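Local structure of CRISPR-associated protein, Cse1 family (Acidimicrobium ferrooxidans, 4H3T) at residues Thr365-Gly370 with Asp377-Asp382. The protein probably serves as the large Cse1 subunit of a type I-E CRISPR Cascade complex, which takes part in defence against invading DNA. The protein carries 1 engineered substitution. Sequence-based numbering, arbitrary orientation.
Sequences TSAKFG and DDLAYD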
loop_
_atom_site.group_PDB
_atom_site.type_symbol
_atom_site.label_atom_id
_atom_site.label_comp_id
_atom_site.label_asym_id
_atom_site.label_seq_id
_atom_site.Cartn_x
_atom_site.Cartn_y
_atom_site.Cartn_z
ATOM N N THR A 365 -0.137 0.797 0.927
ATOM C CA THR A 365 -0.922 1.425 -0.140
ATOM C C THR A 365 -2.421 1.039 -0.108
ATOM O O THR A 365 -2.772 -0.062 0.307
ATOM C CB THR A 365 -0.385 1.097 -1.568
ATOM O OG1 THR A 365 -0.732 -0.279 -1.872
ATOM C CG2 THR A 365 1.133 1.358 -1.687
ATOM N N SER A 366 -3.303 1.974 -0.525
ATOM C CA SER A 366 -4.737 1.660 -0.754
ATOM C C SER A 366 -5.274 2.603 -1.763
ATOM O O SER A 366 -4.676 3.638 -2.005
ATOM C CB SER A 366 -5.567 1.696 0.538
ATOM O OG SER A 366 -5.741 3.027 0.950
ATOM N N ALA A 367 -6.390 2.247 -2.373
ATOM C CA ALA A 367 -7.011 3.051 -3.430
ATOM C C ALA A 367 -8.463 3.171 -3.188
ATOM O O ALA A 367 -9.051 2.289 -2.559
ATOM C CB ALA A 367 -6.764 2.414 -4.775
ATOM N N LYS A 368 -9.037 4.278 -3.695
ATOM C CA LYS A 368 -10.458 4.588 -3.657
ATOM C C LYS A 368 -10.881 5.037 -5.064
ATOM O O LYS A 368 -10.180 5.847 -5.699
ATOM C CB LYS A 368 -10.762 5.649 -2.620
ATOM C CG LYS A 368 -12.207 5.605 -2.142
ATOM C CD LYS A 368 -12.661 6.922 -1.474
ATOM C CE LYS A 368 -12.471 6.949 0.031
ATOM N NZ LYS A 368 -13.081 8.173 0.632
ATOM N N PHE A 369 -11.962 4.422 -5.581
ATOM C CA PHE A 369 -12.494 4.675 -6.911
ATOM C C PHE A 369 -13.835 5.346 -6.849
ATOM O O PHE A 369 -14.588 5.120 -5.907
ATOM C CB PHE A 369 -12.659 3.362 -7.712
ATOM C CG PHE A 369 -11.343 2.735 -8.015
ATOM C CD1 PHE A 369 -10.716 2.957 -9.238
ATOM C CD2 PHE A 369 -10.681 1.979 -7.053
ATOM C CE1 PHE A 369 -9.444 2.444 -9.487
ATOM C CE2 PHE A 369 -9.408 1.478 -7.295
ATOM C CZ PHE A 369 -8.792 1.714 -8.513
ATOM N N GLY A 370 -14.121 6.139 -7.861
ATOM C CA GLY A 370 -15.415 6.796 -8.045
ATOM C C GLY A 370 -16.015 6.430 -9.391
ATOM O O GLY A 370 -15.419 5.684 -10.192
ATOM N N ASP A 377 -10.006 7.883 -7.477
ATOM C CA ASP A 377 -10.248 9.153 -6.786
ATOM C C ASP A 377 -9.220 9.445 -5.731
ATOM O O ASP A 377 -8.957 10.586 -5.459
ATOM C CB ASP A 377 -11.617 9.132 -6.117
ATOM C CG ASP A 377 -12.777 9.400 -7.046
ATOM O OD1 ASP A 377 -12.552 9.450 -8.292
ATOM O OD2 ASP A 377 -13.906 9.557 -6.540
ATOM N N ASP A 378 -8.685 8.446 -5.085
ATOM C CA ASP A 378 -7.726 8.684 -4.021
ATOM C C ASP A 378 -6.781 7.555 -3.925
ATOM O O ASP A 378 -7.149 6.420 -4.195
ATOM C CB ASP A 378 -8.422 8.868 -2.666
ATOM C CG ASP A 378 -7.874 10.084 -1.928
ATOM O OD1 ASP A 378 -6.608 10.169 -1.753
ATOM O OD2 ASP A 378 -8.690 10.982 -1.573
ATOM N N LEU A 379 -5.570 7.852 -3.566
ATOM C CA LEU A 379 -4.562 6.828 -3.410
ATOM C C LEU A 379 -3.819 7.105 -2.113
ATOM O O LEU A 379 -3.391 8.243 -1.923
ATOM C CB LEU A 379 -3.620 6.885 -4.619
ATOM C CG LEU A 379 -2.571 5.782 -4.782
ATOM C CD1 LEU A 379 -3.232 4.441 -5.071
ATOM C CD2 LEU A 379 -1.657 6.140 -5.935
ATOM N N ALA A 380 -3.825 6.158 -1.170
ATOM C CA ALA A 380 -3.032 6.251 0.066
ATOM C C ALA A 380 -1.704 5.523 -0.221
ATOM O O ALA A 380 -1.683 4.415 -0.805
ATOM C CB ALA A 380 -3.773 5.601 1.240
ATOM N N TYR A 381 -0.608 6.145 0.134
ATOM C CA TYR A 381 0.730 5.608 -0.141
ATOM C C TYR A 381 1.653 6.134 0.968
ATOM O O TYR A 381 1.607 7.315 1.243
ATOM C CB TYR A 381 1.159 6.045 -1.531
ATOM C CG TYR A 381 2.656 6.090 -1.678
ATOM C CD1 TYR A 381 3.423 4.939 -1.530
ATOM C CD2 TYR A 381 3.318 7.290 -1.930
ATOM C CE1 TYR A 381 4.815 4.988 -1.540
ATOM C CE2 TYR A 381 4.716 7.343 -1.995
ATOM C CZ TYR A 381 5.461 6.186 -1.777
ATOM O OH TYR A 381 6.840 6.166 -1.800
ATOM N N ASP A 382 2.353 5.265 1.705
ATOM C CA ASP A 382 3.183 5.740 2.825
ATOM C C ASP A 382 4.106 4.688 3.284
ATOM O O ASP A 382 3.960 3.530 2.899
ATOM C CB ASP A 382 2.261 6.182 4.002
ATOM C CG ASP A 382 2.747 7.361 4.877
ATOM O OD1 ASP A 382 4.001 7.599 4.948
ATOM O OD2 ASP A 382 1.869 8.077 5.468
#
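Ser366 and Ala380 form a hydrogen-bonded pair in an antiparallel beta hairpin, strand 359-370 with strand 375-387, with a classic beta bulge near its turn. Each backbone N of the pair donates to the other's carbonyl, Ala380 N reaching Ser366 O at 2.8 Å. At the bulge, Asp377 and Asp378 together face Lys368, and Lys368 O accepts from both, at 2.7 Å from Asp377 N and 3.1 Å from Asp378 N. The second bond is the straighter, 158° at the hydrogen against 139°. Lys368 N in turn donates to Asp378 O.

Ala380 is small enough for Ala380 CB to lie 3.3 Å from Ser366 OG; that hydroxyl hydrogen-bonds to Ala320 O. On the other face, Leu379 places CG anti to its backbone N (chi1 -172°), bringing Leu379 CD1 near Ser366 O and to 4.1 Å from Ala367 CB, an apolar touch between the strands. Thr365 CG2 meets the Tyr381 ring at its edge, near the ring plane. Lys368 and Asp378 approach through their CB atoms, while their charged ends stay apart. The carboxylate of bulge residue Asp377 hydrogen-bonds through OD1 to Thr375 OG1; Gly370, lacking a CB that would fall on OD2, lets Asp377 OD2 lie 3.5 Å from Gly370 CA.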